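Local coordinates for protein transcriptional regulator of the TetR/AcrR family (Thermobifida fusca YX, PDB 3DCF) that probably binds DNA through an N-terminal helix-turn-helix domain and regulates transcription, most likely as a TetR-family repressor, at residues L111-T116 against E201-I206; T118-L123 against L197-V202; A178-A183 against R208-G213; R157-G162 against T174-T179; E89-F94 against R145-E150. One frame throughout, in Å; residues are numbered along the deposited sequence.

Contact 1: residues L111-T116 against E201-I206; sequences LLVEHT and EVVEQI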
# COMPACT_ATOMS: atom_id res chain seq x y z
N LEU A 111 14.44 1.76 -13.24
CA LEU A 111 14.28 1.54 -11.78
C LEU A 111 12.91 0.96 -11.40
O LEU A 111 12.84 0.07 -10.55
CB LEU A 111 14.52 2.85 -10.99
CG LEU A 111 15.95 3.42 -10.91
CD1 LEU A 111 15.92 4.86 -10.36
CD2 LEU A 111 16.86 2.51 -10.09
N LEU A 112 11.84 1.44 -12.05
CA LEU A 112 10.47 0.95 -11.81
C LEU A 112 10.23 -0.49 -12.26
O LEU A 112 9.53 -1.26 -11.57
CB LEU A 112 9.43 1.89 -12.44
CG LEU A 112 9.31 3.28 -11.78
CD1 LEU A 112 8.43 4.23 -12.64
CD2 LEU A 112 8.75 3.18 -10.34
N VAL A 113 10.78 -0.86 -13.43
CA VAL A 113 10.69 -2.24 -13.97
C VAL A 113 11.43 -3.20 -13.02
O VAL A 113 10.94 -4.29 -12.73
CB VAL A 113 11.34 -2.37 -15.38
CG1 VAL A 113 11.36 -3.84 -15.84
CG2 VAL A 113 10.63 -1.47 -16.41
N GLU A 114 12.61 -2.78 -12.58
CA GLU A 114 13.43 -3.54 -11.62
C GLU A 114 12.75 -3.68 -10.26
O GLU A 114 12.72 -4.78 -9.71
CB GLU A 114 14.81 -2.85 -11.45
CG GLU A 114 15.75 -3.44 -10.39
CD GLU A 114 15.92 -4.94 -10.51
OE1 GLU A 114 16.22 -5.44 -11.61
OE2 GLU A 114 15.74 -5.63 -9.50
N HIS A 115 12.21 -2.57 -9.74
CA HIS A 115 11.53 -2.54 -8.43
C HIS A 115 10.30 -3.45 -8.39
O HIS A 115 10.15 -4.24 -7.45
CB HIS A 115 11.19 -1.10 -8.03
CG HIS A 115 10.63 -0.97 -6.65
ND1 HIS A 115 11.38 -1.18 -5.51
CD2 HIS A 115 9.39 -0.64 -6.21
CE1 HIS A 115 10.63 -1.00 -4.44
NE2 HIS A 115 9.41 -0.67 -4.84
N THR A 116 9.46 -3.36 -9.42
CA THR A 116 8.24 -4.18 -9.55
C THR A 116 8.57 -5.66 -9.72
O THR A 116 7.91 -6.50 -9.10
CB THR A 116 7.36 -3.71 -10.71
OG1 THR A 116 7.27 -2.28 -10.69
CG2 THR A 116 5.95 -4.31 -10.60
N GLU A 201 3.92 -9.73 -17.72
CA GLU A 201 2.81 -8.93 -18.27
C GLU A 201 2.39 -7.81 -17.30
O GLU A 201 2.11 -6.68 -17.74
CB GLU A 201 1.58 -9.80 -18.57
CG GLU A 201 1.81 -10.90 -19.60
CD GLU A 201 0.66 -11.89 -19.64
OE1 GLU A 201 -0.41 -11.56 -20.21
OE2 GLU A 201 0.83 -13.00 -19.09
N VAL A 202 2.33 -8.14 -16.01
CA VAL A 202 1.96 -7.18 -14.96
C VAL A 202 3.02 -6.07 -14.81
O VAL A 202 2.66 -4.91 -14.65
CB VAL A 202 1.69 -7.88 -13.59
CG1 VAL A 202 1.38 -6.85 -12.49
CG2 VAL A 202 0.55 -8.89 -13.72
N VAL A 203 4.31 -6.42 -14.88
CA VAL A 203 5.41 -5.44 -14.82
C VAL A 203 5.38 -4.48 -16.03
O VAL A 203 5.50 -3.26 -15.87
CB VAL A 203 6.80 -6.12 -14.72
CG1 VAL A 203 7.95 -5.09 -14.83
CG2 VAL A 203 6.91 -6.94 -13.40
N GLU A 204 5.20 -5.05 -17.22
CA GLU A 204 5.16 -4.28 -18.48
C GLU A 204 4.00 -3.29 -18.50
O GLU A 204 4.20 -2.12 -18.85
CB GLU A 204 5.06 -5.25 -19.68
CG GLU A 204 5.36 -4.64 -21.06
CD GLU A 204 4.25 -3.77 -21.64
OE1 GLU A 204 3.06 -4.16 -21.55
OE2 GLU A 204 4.59 -2.69 -22.19
N GLN A 205 2.80 -3.76 -18.15
CA GLN A 205 1.58 -2.92 -18.15
C GLN A 205 1.59 -1.80 -17.09
O GLN A 205 1.22 -0.66 -17.39
CB GLN A 205 0.32 -3.79 -18.04
CG GLN A 205 0.05 -4.61 -19.29
CD GLN A 205 -1.22 -5.46 -19.23
OE1 GLN A 205 -2.13 -5.22 -18.43
NE2 GLN A 205 -1.29 -6.46 -20.10
N ILE A 206 2.02 -2.14 -15.86
CA ILE A 206 2.17 -1.16 -14.76
C ILE A 206 3.15 -0.06 -15.17
O ILE A 206 2.82 1.12 -15.05
CB ILE A 206 2.63 -1.82 -13.43
CG1 ILE A 206 1.47 -2.62 -12.80
CG2 ILE A 206 3.10 -0.77 -12.40
CD1 ILE A 206 1.88 -3.46 -11.59
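V203 packs between V113 and T116 of the facing helix. The short segments 111-116 and 201-206 run roughly antiparallel, their axes 9.6 Å apart at closest approach and 147° apart in direction. T116 and V203 lie nearest in backbone register, and both turn their CB atoms inward. Packing is closest around the two V203 methyls. V203 CG1, anti to the backbone N (chi1 173°), reaches V113 CG1 at 3.8 Å, the two valine side chains crossing at about a right angle. V203 CG1 also rests 3.7 Å from V113 O. V203 CG2 takes the other direction and slides past T116, 4.0 Å from its CG2. One turn on, the packing is looser: I206 CD1 lies 4.3 Å from T116 CG2. T116 can offer a methyl because its hydroxyl is turned back: OG1 bonds to L112 O at 2.6 Å, so this buried polar atom is satisfied within its own helix. L112 O also accepts from T116 N, and the two donors reach it from opposite faces of its carbonyl plane. The V113 flank is the more open: that residue is partly exposed, and across these two segments it meets V203. On the outer surface of helix 199-212, E204 points into solvent and pairs with R208. Inward lies the rest of the TetR C-terminal bundle: A184 of helix 173-185 also packs on T116, and helix 187-190 touches V202 and I206. I206 also packs on T179 of the second subunit.

Contact 2: residues T118-L123 against L197-V202; sequences TILRNL and LSADEV
E201 OE2 is held by two donors of S198, one turn back at the start of helix 199-212, whose next residue, A199, meets L120. S198 occupies the N-cap position, and its backbone N bonds to OE2 in the manner of the glutamate half of a capping box, at 2.9 Å, nearly straight but well above the carboxylate plane. S198 OG completes the grip, 2.7 Å from E201 OE2, on its anti lone pair. The pair fixes the carboxylate on the outer side of the first turn, leaving the inner side to apolar contacts. There L120, from the last turn of helix 104-121, extends across with CG anti to its carbonyl carbon (chi1 -60°). Its CD1 does the touching: it lies 3.4 Å from A199 O, 4.0 Å from A199 CB and 4.3 Å from V202 CB, so one methyl sits against the backbone and two side chains of the first turn. Y191, in the loop leading toward helix 199-212, packs on L120, A199 and V202. At the surface, R121 and D200 carry opposite charges that may attract weakly across the contact, though their charged atoms do not meet. Helix 104-121 ends just beyond L120, where N122 leaves helical geometry and its ND2 bonds to T118 O at 2.7 Å, with an N-H...O angle of 169°, in the carbonyl plane on a lone pair.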
# COMPACT_ATOMS: atom_id res chain seq x y z
N THR A 118 11.24 -7.15 -8.60
CA THR A 118 11.70 -7.56 -7.27
C THR A 118 10.53 -7.79 -6.31
O THR A 118 10.61 -8.72 -5.50
CB THR A 118 12.69 -6.54 -6.65
OG1 THR A 118 13.72 -6.26 -7.60
CG2 THR A 118 13.32 -7.07 -5.35
N ILE A 119 9.48 -6.97 -6.40
CA ILE A 119 8.27 -7.13 -5.56
C ILE A 119 7.56 -8.47 -5.85
O ILE A 119 7.33 -9.27 -4.93
CB ILE A 119 7.21 -5.96 -5.70
CG1 ILE A 119 7.77 -4.58 -5.29
CG2 ILE A 119 5.98 -6.23 -4.86
CD1 ILE A 119 8.31 -4.48 -3.90
N LEU A 120 7.26 -8.71 -7.14
CA LEU A 120 6.56 -9.94 -7.60
C LEU A 120 7.32 -11.25 -7.31
O LEU A 120 6.69 -12.31 -7.15
CB LEU A 120 6.19 -9.85 -9.09
CG LEU A 120 5.27 -8.69 -9.51
CD1 LEU A 120 5.06 -8.74 -11.01
CD2 LEU A 120 3.92 -8.69 -8.77
N ARG A 121 8.65 -11.17 -7.24
CA ARG A 121 9.53 -12.29 -6.89
C ARG A 121 9.68 -12.51 -5.36
O ARG A 121 9.99 -13.63 -4.93
CB ARG A 121 10.93 -12.10 -7.49
CG ARG A 121 11.01 -12.31 -8.97
CD ARG A 121 12.39 -11.97 -9.50
NE ARG A 121 12.55 -12.46 -10.87
CZ ARG A 121 12.04 -11.90 -11.98
NH1 ARG A 121 11.27 -10.81 -11.94
NH2 ARG A 121 12.28 -12.47 -13.17
N ASN A 122 9.49 -11.47 -4.57
CA ASN A 122 9.64 -11.55 -3.10
C ASN A 122 8.37 -11.07 -2.43
O ASN A 122 8.40 -10.17 -1.58
CB ASN A 122 10.86 -10.73 -2.63
CG ASN A 122 12.16 -11.12 -3.34
OD1 ASN A 122 12.97 -11.88 -2.79
ND2 ASN A 122 12.35 -10.63 -4.57
N LEU A 123 7.24 -11.69 -2.80
CA LEU A 123 5.91 -11.30 -2.29
C LEU A 123 5.76 -11.46 -0.76
O LEU A 123 5.28 -10.52 -0.11
CB LEU A 123 4.78 -12.02 -3.06
CG LEU A 123 4.54 -11.56 -4.51
CD1 LEU A 123 3.75 -12.61 -5.32
CD2 LEU A 123 3.85 -10.19 -4.56
N LEU A 197 -2.78 -13.59 -15.79
CA LEU A 197 -1.60 -12.78 -16.20
C LEU A 197 -0.32 -13.21 -15.46
O LEU A 197 -0.35 -13.48 -14.26
CB LEU A 197 -1.85 -11.27 -15.99
CG LEU A 197 -2.97 -10.57 -16.79
CD1 LEU A 197 -3.06 -9.12 -16.36
CD2 LEU A 197 -2.75 -10.67 -18.29
N SER A 198 0.79 -13.28 -16.19
CA SER A 198 2.10 -13.63 -15.62
C SER A 198 2.77 -12.39 -14.98
O SER A 198 2.27 -11.26 -15.09
CB SER A 198 3.00 -14.23 -16.70
OG SER A 198 3.21 -13.31 -17.77
N ALA A 199 3.89 -12.63 -14.30
CA ALA A 199 4.68 -11.57 -13.65
C ALA A 199 5.24 -10.55 -14.66
O ALA A 199 5.27 -9.36 -14.37
CB ALA A 199 5.82 -12.18 -12.81
N ASP A 200 5.65 -11.03 -15.85
CA ASP A 200 6.19 -10.19 -16.94
C ASP A 200 5.15 -9.25 -17.56
O ASP A 200 5.49 -8.11 -17.90
CB ASP A 200 6.80 -11.06 -18.07
CG ASP A 200 8.09 -11.75 -17.65
OD1 ASP A 200 9.00 -11.06 -17.14
OD2 ASP A 200 8.23 -12.97 -17.88
N GLU A 201 3.92 -9.73 -17.72
CA GLU A 201 2.81 -8.93 -18.27
C GLU A 201 2.39 -7.81 -17.30
O GLU A 201 2.11 -6.68 -17.74
CB GLU A 201 1.58 -9.80 -18.57
CG GLU A 201 1.81 -10.90 -19.60
CD GLU A 201 0.66 -11.89 -19.64
OE1 GLU A 201 -0.41 -11.56 -20.21
OE2 GLU A 201 0.83 -13.00 -19.09
N VAL A 202 2.33 -8.14 -16.01
CA VAL A 202 1.96 -7.18 -14.96
C VAL A 202 3.02 -6.07 -14.81
O VAL A 202 2.66 -4.91 -14.65
CB VAL A 202 1.69 -7.88 -13.59
CG1 VAL A 202 1.38 -6.85 -12.49
CG2 VAL A 202 0.55 -8.89 -13.72

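Contact 3: residues A178-A183 against R208-G213; sequences ATLLGA and RLLLNG
Helices 173-185 and 199-212 come nearest at L180 and L210, whose CA atoms are 7.0 Å apart, and no hydrogen bond joins the two segments. L210 carries the contact from its side, with CB directed toward helix 173-185 and CG anti to the carbonyl carbon (chi1 -59°). This sets its forked end over A183, with CD2 3.8 Å and CD1 4.1 Å from the A183 CB methyl. L210 CD1 also leans on the opposite backbone, 3.9 Å from L180 O. The CB of L180 points neither toward nor away, but the end of the side chain comes nearer, L180 CD2 lying 4.0 Å from L210 CB. The two leucines thus slide past each other in opposite directions, the tip of one beside the stem of the other. In TetR-family dimers the last two long helices of each subunit commonly pair into a four-helix bundle, and the surroundings here are consistent with that. T179 packs on I206 of the second subunit, A178 on its W190 and L211 on its R215, while backbone hydrogen bonds run from L210 to that chain. Within the subunit, helix 104-121 also packs here, L112 on L180 and H115 on L181.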
# COMPACT_ATOMS: atom_id res chain seq x y z
N ALA A 178 7.00 8.72 -4.23
CA ALA A 178 6.12 7.91 -3.35
C ALA A 178 4.92 7.31 -4.09
O ALA A 178 4.49 6.19 -3.76
CB ALA A 178 5.63 8.74 -2.13
N THR A 179 4.39 8.05 -5.07
CA THR A 179 3.26 7.59 -5.88
C THR A 179 3.66 6.49 -6.87
O THR A 179 2.93 5.49 -7.00
CB THR A 179 2.58 8.78 -6.64
OG1 THR A 179 2.08 9.74 -5.69
CG2 THR A 179 1.43 8.29 -7.55
N LEU A 180 4.79 6.68 -7.55
CA LEU A 180 5.28 5.70 -8.55
C LEU A 180 5.73 4.41 -7.87
O LEU A 180 5.36 3.32 -8.32
CB LEU A 180 6.42 6.29 -9.40
CG LEU A 180 6.18 7.51 -10.33
CD1 LEU A 180 7.55 8.00 -10.89
CD2 LEU A 180 5.16 7.22 -11.45
N LEU A 181 6.53 4.54 -6.81
CA LEU A 181 6.98 3.38 -6.00
C LEU A 181 5.77 2.74 -5.31
O LEU A 181 5.66 1.53 -5.30
CB LEU A 181 8.04 3.77 -4.97
CG LEU A 181 9.44 4.19 -5.47
CD1 LEU A 181 10.28 4.67 -4.30
CD2 LEU A 181 10.16 3.05 -6.24
N GLY A 182 4.88 3.57 -4.76
CA GLY A 182 3.63 3.11 -4.12
C GLY A 182 2.77 2.25 -5.04
O GLY A 182 2.23 1.23 -4.59
N ALA A 183 2.65 2.67 -6.31
CA ALA A 183 1.90 1.93 -7.35
C ALA A 183 2.53 0.55 -7.61
O ALA A 183 1.82 -0.43 -7.81
CB ALA A 183 1.80 2.73 -8.66
N ARG A 208 4.13 0.75 -18.22
CA ARG A 208 3.57 1.46 -19.38
C ARG A 208 2.44 2.43 -18.95
O ARG A 208 2.29 3.50 -19.55
CB ARG A 208 3.06 0.47 -20.44
CG ARG A 208 2.59 1.12 -21.77
CD ARG A 208 2.71 0.13 -22.96
NE ARG A 208 1.94 -1.10 -22.77
CZ ARG A 208 0.64 -1.29 -23.08
NH1 ARG A 208 -0.11 -0.31 -23.61
NH2 ARG A 208 0.09 -2.48 -22.83
N LEU A 209 1.67 2.04 -17.93
CA LEU A 209 0.60 2.89 -17.39
C LEU A 209 1.17 4.14 -16.73
O LEU A 209 0.76 5.26 -17.07
CB LEU A 209 -0.27 2.10 -16.40
CG LEU A 209 -1.53 2.77 -15.83
CD1 LEU A 209 -2.54 3.09 -16.93
CD2 LEU A 209 -2.14 1.86 -14.81
N LEU A 210 2.14 3.97 -15.84
CA LEU A 210 2.78 5.09 -15.11
C LEU A 210 3.54 6.09 -16.02
O LEU A 210 3.54 7.29 -15.75
CB LEU A 210 3.70 4.56 -13.99
CG LEU A 210 3.06 3.68 -12.90
CD1 LEU A 210 4.13 3.00 -11.99
CD2 LEU A 210 2.02 4.44 -12.08
N LEU A 211 4.17 5.57 -17.07
CA LEU A 211 4.97 6.35 -18.06
C LEU A 211 4.15 7.28 -18.96
O LEU A 211 4.48 8.47 -19.09
CB LEU A 211 5.80 5.39 -18.94
CG LEU A 211 6.63 5.87 -20.15
CD1 LEU A 211 7.56 7.01 -19.83
CD2 LEU A 211 7.41 4.67 -20.72
N ASN A 212 3.12 6.73 -19.58
CA ASN A 212 2.23 7.43 -20.53
C ASN A 212 0.97 8.04 -19.92
O ASN A 212 0.33 8.87 -20.56
CB ASN A 212 1.72 6.46 -21.60
CG ASN A 212 2.84 5.78 -22.36
OD1 ASN A 212 2.93 4.55 -22.38
ND2 ASN A 212 3.70 6.57 -22.97
N GLY A 213 0.60 7.57 -18.72
CA GLY A 213 -0.66 7.94 -18.09
C GLY A 213 -1.79 7.07 -18.66
O GLY A 213 -1.57 6.30 -19.60

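Contact 4: residues R157-G162 against T174-T179; sequences RLYAEG and TVATAT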
# COMPACT_ATOMS: atom_id res chain seq x y z
N ARG A 157 16.19 12.67 -6.20
CA ARG A 157 17.22 13.46 -6.91
C ARG A 157 17.11 13.29 -8.43
O ARG A 157 17.21 14.28 -9.18
CB ARG A 157 18.64 13.08 -6.45
CG ARG A 157 18.93 13.43 -4.99
CD ARG A 157 20.41 13.19 -4.62
NE ARG A 157 20.81 11.78 -4.69
CZ ARG A 157 20.75 10.88 -3.69
NH1 ARG A 157 20.29 11.19 -2.47
NH2 ARG A 157 21.16 9.63 -3.92
N LEU A 158 16.85 12.06 -8.86
CA LEU A 158 16.73 11.68 -10.27
C LEU A 158 15.46 12.28 -10.93
O LEU A 158 15.49 12.62 -12.12
CB LEU A 158 16.76 10.14 -10.40
CG LEU A 158 17.48 9.49 -11.56
CD1 LEU A 158 18.96 9.88 -11.51
CD2 LEU A 158 17.33 7.96 -11.48
N TYR A 159 14.36 12.41 -10.17
CA TYR A 159 13.11 13.02 -10.68
C TYR A 159 13.28 14.56 -10.84
O TYR A 159 12.74 15.13 -11.79
CB TYR A 159 11.88 12.66 -9.82
CG TYR A 159 10.56 12.95 -10.53
CD1 TYR A 159 9.97 14.22 -10.48
CD2 TYR A 159 9.91 11.96 -11.26
CE1 TYR A 159 8.76 14.50 -11.15
CE2 TYR A 159 8.69 12.22 -11.94
CZ TYR A 159 8.13 13.50 -11.88
OH TYR A 159 6.94 13.77 -12.53
N ALA A 160 14.02 15.19 -9.92
CA ALA A 160 14.34 16.64 -9.97
C ALA A 160 15.18 17.04 -11.20
O ALA A 160 14.95 18.10 -11.78
CB ALA A 160 15.06 17.09 -8.71
N GLU A 161 16.17 16.20 -11.55
CA GLU A 161 17.02 16.42 -12.74
C GLU A 161 16.22 16.35 -14.05
O GLU A 161 16.39 17.20 -14.92
CB GLU A 161 18.15 15.40 -12.81
CG GLU A 161 19.21 15.46 -11.73
CD GLU A 161 20.16 14.27 -11.80
OE1 GLU A 161 20.54 13.86 -12.93
OE2 GLU A 161 20.53 13.72 -10.73
N GLY A 162 15.39 15.31 -14.17
CA GLY A 162 14.50 15.10 -15.33
C GLY A 162 13.43 16.18 -15.53
O GLY A 162 13.01 16.44 -16.67
N THR A 174 9.09 14.45 -4.33
CA THR A 174 8.67 13.57 -3.23
C THR A 174 7.32 12.91 -3.51
O THR A 174 7.17 11.72 -3.24
CB THR A 174 8.61 14.32 -1.87
OG1 THR A 174 9.79 15.11 -1.71
CG2 THR A 174 8.49 13.33 -0.71
N VAL A 175 6.37 13.67 -4.06
CA VAL A 175 5.03 13.15 -4.41
C VAL A 175 5.07 12.14 -5.57
O VAL A 175 4.39 11.11 -5.51
CB VAL A 175 4.03 14.28 -4.78
CG1 VAL A 175 2.64 13.70 -5.22
CG2 VAL A 175 3.87 15.25 -3.61
N ALA A 176 5.86 12.45 -6.61
CA ALA A 176 6.02 11.55 -7.75
C ALA A 176 6.65 10.23 -7.30
O ALA A 176 6.08 9.18 -7.56
CB ALA A 176 6.86 12.19 -8.87
N THR A 177 7.77 10.33 -6.60
CA THR A 177 8.55 9.16 -6.10
C THR A 177 7.72 8.19 -5.22
O THR A 177 7.74 6.98 -5.47
CB THR A 177 9.84 9.64 -5.36
OG1 THR A 177 10.58 10.48 -6.25
CG2 THR A 177 10.73 8.47 -4.87
N ALA A 178 7.00 8.72 -4.23
CA ALA A 178 6.12 7.91 -3.35
C ALA A 178 4.92 7.31 -4.09
O ALA A 178 4.49 6.19 -3.76
CB ALA A 178 5.63 8.74 -2.13
N THR A 179 4.39 8.05 -5.07
CA THR A 179 3.26 7.59 -5.88
C THR A 179 3.66 6.49 -6.87
O THR A 179 2.93 5.49 -7.00
CB THR A 179 2.58 8.78 -6.64
OG1 THR A 179 2.08 9.74 -5.69
CG2 THR A 179 1.43 8.29 -7.55
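Y159 lays one ring face over A176, whose CB sits 3.5 Å above the ring plane and over its centre. The approach is a CH-pi contact, 3.6 Å from methyl to centroid and 14° off the ring normal. CZ is the ring atom nearest that methyl. Y159 holds CG anti to its backbone N (chi1 -164°), which carries the ring from helix 138-164 across to helix 173-185. Beside it, the T177 hydroxyl barely reaches Y159, with T177 OG1 4.4 Å from Y159 CB. These segments belong to two successive helices of the TetR C-terminal domain, 138-164 and 173-185, which cross steeply, and the connecting loop positions the aromatic ring. The phenol is anchored there, Y159 OH bonding to L169 O, while L168 and V171 pack on its side chain. T177 OG1 is bonded to P173 O in its own helix, and its side chain lies among T152, M155 and Q156 of the other. T179 OG1 bonds to V175 O at 2.7 Å, and T179 N reaches the same oxygen from the opposite face of its carbonyl plane. The second subunit also reaches this site: its L209 packs on Y159, its L197 on V175 and its I206 on T179.

Contact 5: residues E89-F94 against R145-E150; sequences EALERF and RKRERE
L91 points its CB from helix 75-98 toward helix 138-164 and ends between the polar tips of R147 and E150. With CG anti to the backbone N (chi1 -175°), the side chain is carried across to helix 138-164 and meets both partners at about a right angle. L91 CG lies 3.7 Å from E150 OE1 and 3.9 Å from R147 NH2. Both methyls meet both partners. CD1 comes to 3.2 Å from E150 OE1 and also runs alongside R147, 3.7 Å from its NE. CD2 is 3.4 Å from R147 NH2, approaching the guanidinium obliquely. The leucine is packed mainly against the charged ends, with CD1 also near E150 CB. R147 gets there by bending at chi2 and chi3 (-37° and -67°), bringing its guanidinium beside the leucine, while E150 reaches in with its chain extended beyond CG. The two charges face each other along their own helix: E150 OE1 lies at the edge of the R147 guanidinium, in its plane, and R147 NE and E150 OE2 form a long salt bridge, 3.6 Å. In TetR-family proteins the helix corresponding to 75-98 links the helix-turn-helix domain to the C-terminal bundle, and this contact fastens it to helix 138-164. R147 also packs on N84 and V87 of that linking helix, and E150 on H95. Deeper in, F94 meets Y151 edge-to-face and packs on I154 and M155.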
# COMPACT_ATOMS: atom_id res chain seq x y z
N GLU A 89 20.80 -6.77 -1.44
CA GLU A 89 21.03 -7.04 -2.88
C GLU A 89 20.15 -6.20 -3.82
O GLU A 89 20.64 -5.74 -4.87
CB GLU A 89 20.85 -8.51 -3.27
CG GLU A 89 22.03 -9.44 -2.94
CD GLU A 89 22.02 -10.72 -3.79
OE1 GLU A 89 20.92 -11.19 -4.17
OE2 GLU A 89 23.12 -11.26 -4.09
N ALA A 90 18.86 -6.08 -3.48
CA ALA A 90 17.89 -5.26 -4.24
C ALA A 90 18.33 -3.80 -4.33
O ALA A 90 18.23 -3.17 -5.39
CB ALA A 90 16.49 -5.36 -3.62
N LEU A 91 18.84 -3.28 -3.22
CA LEU A 91 19.33 -1.90 -3.15
C LEU A 91 20.62 -1.70 -3.97
O LEU A 91 20.81 -0.61 -4.52
CB LEU A 91 19.45 -1.49 -1.67
CG LEU A 91 19.84 -0.06 -1.29
CD1 LEU A 91 19.15 0.37 0.02
CD2 LEU A 91 21.38 0.08 -1.23
N GLU A 92 21.48 -2.72 -4.07
CA GLU A 92 22.70 -2.67 -4.94
C GLU A 92 22.34 -2.62 -6.43
O GLU A 92 22.97 -1.90 -7.20
CB GLU A 92 23.67 -3.83 -4.70
CG GLU A 92 24.48 -3.74 -3.40
CD GLU A 92 25.52 -4.87 -3.25
OE1 GLU A 92 25.96 -5.46 -4.27
OE2 GLU A 92 25.92 -5.14 -2.09
N ARG A 93 21.34 -3.41 -6.82
CA ARG A 93 20.80 -3.39 -8.19
C ARG A 93 20.11 -2.06 -8.50
O ARG A 93 20.08 -1.64 -9.65
CB ARG A 93 19.83 -4.54 -8.43
CG ARG A 93 20.51 -5.91 -8.35
CD ARG A 93 19.65 -7.03 -8.88
NE ARG A 93 18.34 -7.11 -8.21
CZ ARG A 93 18.08 -7.71 -7.04
NH1 ARG A 93 19.03 -8.31 -6.31
NH2 ARG A 93 16.83 -7.68 -6.56
N PHE A 94 19.58 -1.39 -7.47
CA PHE A 94 18.93 -0.08 -7.59
C PHE A 94 19.99 1.02 -7.83
O PHE A 94 19.86 1.83 -8.77
CB PHE A 94 18.09 0.22 -6.34
CG PHE A 94 16.89 1.08 -6.59
CD1 PHE A 94 15.75 0.53 -7.19
CD2 PHE A 94 16.87 2.42 -6.19
CE1 PHE A 94 14.61 1.31 -7.42
CE2 PHE A 94 15.72 3.22 -6.42
CZ PHE A 94 14.58 2.66 -7.04
N ARG A 145 13.96 1.36 8.17
CA ARG A 145 13.63 2.76 7.82
C ARG A 145 14.75 3.43 7.03
O ARG A 145 14.47 4.16 6.07
CB ARG A 145 13.26 3.60 9.06
CG ARG A 145 12.04 3.12 9.89
CD ARG A 145 10.70 3.01 9.11
NE ARG A 145 10.66 1.88 8.18
CZ ARG A 145 10.33 0.61 8.47
NH1 ARG A 145 9.96 0.24 9.70
NH2 ARG A 145 10.37 -0.31 7.50
N LYS A 146 16.01 3.16 7.40
CA LYS A 146 17.17 3.70 6.69
C LYS A 146 17.25 3.20 5.24
O LYS A 146 17.58 3.99 4.36
CB LYS A 146 18.47 3.37 7.45
CG LYS A 146 19.81 3.83 6.80
CD LYS A 146 21.00 3.76 7.79
CE LYS A 146 21.25 2.33 8.36
NZ LYS A 146 22.30 2.25 9.43
N ARG A 147 16.94 1.92 4.99
CA ARG A 147 16.97 1.36 3.62
C ARG A 147 15.84 1.93 2.76
O ARG A 147 16.06 2.21 1.59
CB ARG A 147 16.98 -0.18 3.57
CG ARG A 147 17.96 -0.92 4.52
CD ARG A 147 19.34 -0.24 4.76
NE ARG A 147 20.18 -0.22 3.56
CZ ARG A 147 20.93 -1.24 3.12
NH1 ARG A 147 20.98 -2.42 3.75
NH2 ARG A 147 21.64 -1.07 2.00
N GLU A 148 14.63 2.08 3.34
CA GLU A 148 13.50 2.75 2.65
C GLU A 148 13.89 4.17 2.22
O GLU A 148 13.57 4.58 1.10
CB GLU A 148 12.23 2.86 3.53
CG GLU A 148 11.38 1.60 3.75
CD GLU A 148 9.91 1.94 4.19
OE1 GLU A 148 9.23 2.76 3.54
OE2 GLU A 148 9.41 1.35 5.17
N ARG A 149 14.55 4.91 3.12
CA ARG A 149 15.03 6.28 2.84
C ARG A 149 16.01 6.37 1.66
O ARG A 149 15.91 7.32 0.89
CB ARG A 149 15.66 6.96 4.08
CG ARG A 149 14.64 7.53 5.06
CD ARG A 149 15.27 8.49 6.08
NE ARG A 149 16.12 7.79 7.04
CZ ARG A 149 15.70 7.15 8.15
NH1 ARG A 149 14.40 7.08 8.49
NH2 ARG A 149 16.60 6.55 8.94
N GLU A 150 16.93 5.40 1.55
CA GLU A 150 17.90 5.35 0.43
C GLU A 150 17.21 5.21 -0.92
O GLU A 150 17.53 5.96 -1.82
CB GLU A 150 18.93 4.24 0.60
CG GLU A 150 19.94 4.50 1.71
CD GLU A 150 20.89 3.33 1.95
OE1 GLU A 150 21.19 2.58 0.98
OE2 GLU A 150 21.34 3.19 3.12

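In the fold
Contacts 1 to 4 are buried and lie within the C-terminal domain, whereas contact 5 is partly buried and ties the linking helix 75-98 to helix 138-164. Contacts 1 and 2 join the same two helices, 104-121 and 199-212, and are continuous, V203 CG2 lying 3.5 Å from L120 CD1. Contact 3 brings helix 199-212 against helix 173-185, which contact 4 holds to helix 138-164. The first three pack aliphatic groups, contact 4 adds a tyrosine face, and contact 5 sets a leucine among charged groups. Contact 5 meets contact 1 through the E114-R93 salt bridge. The second subunit borders contact 3 most extensively, then contact 4, and contact 1 less.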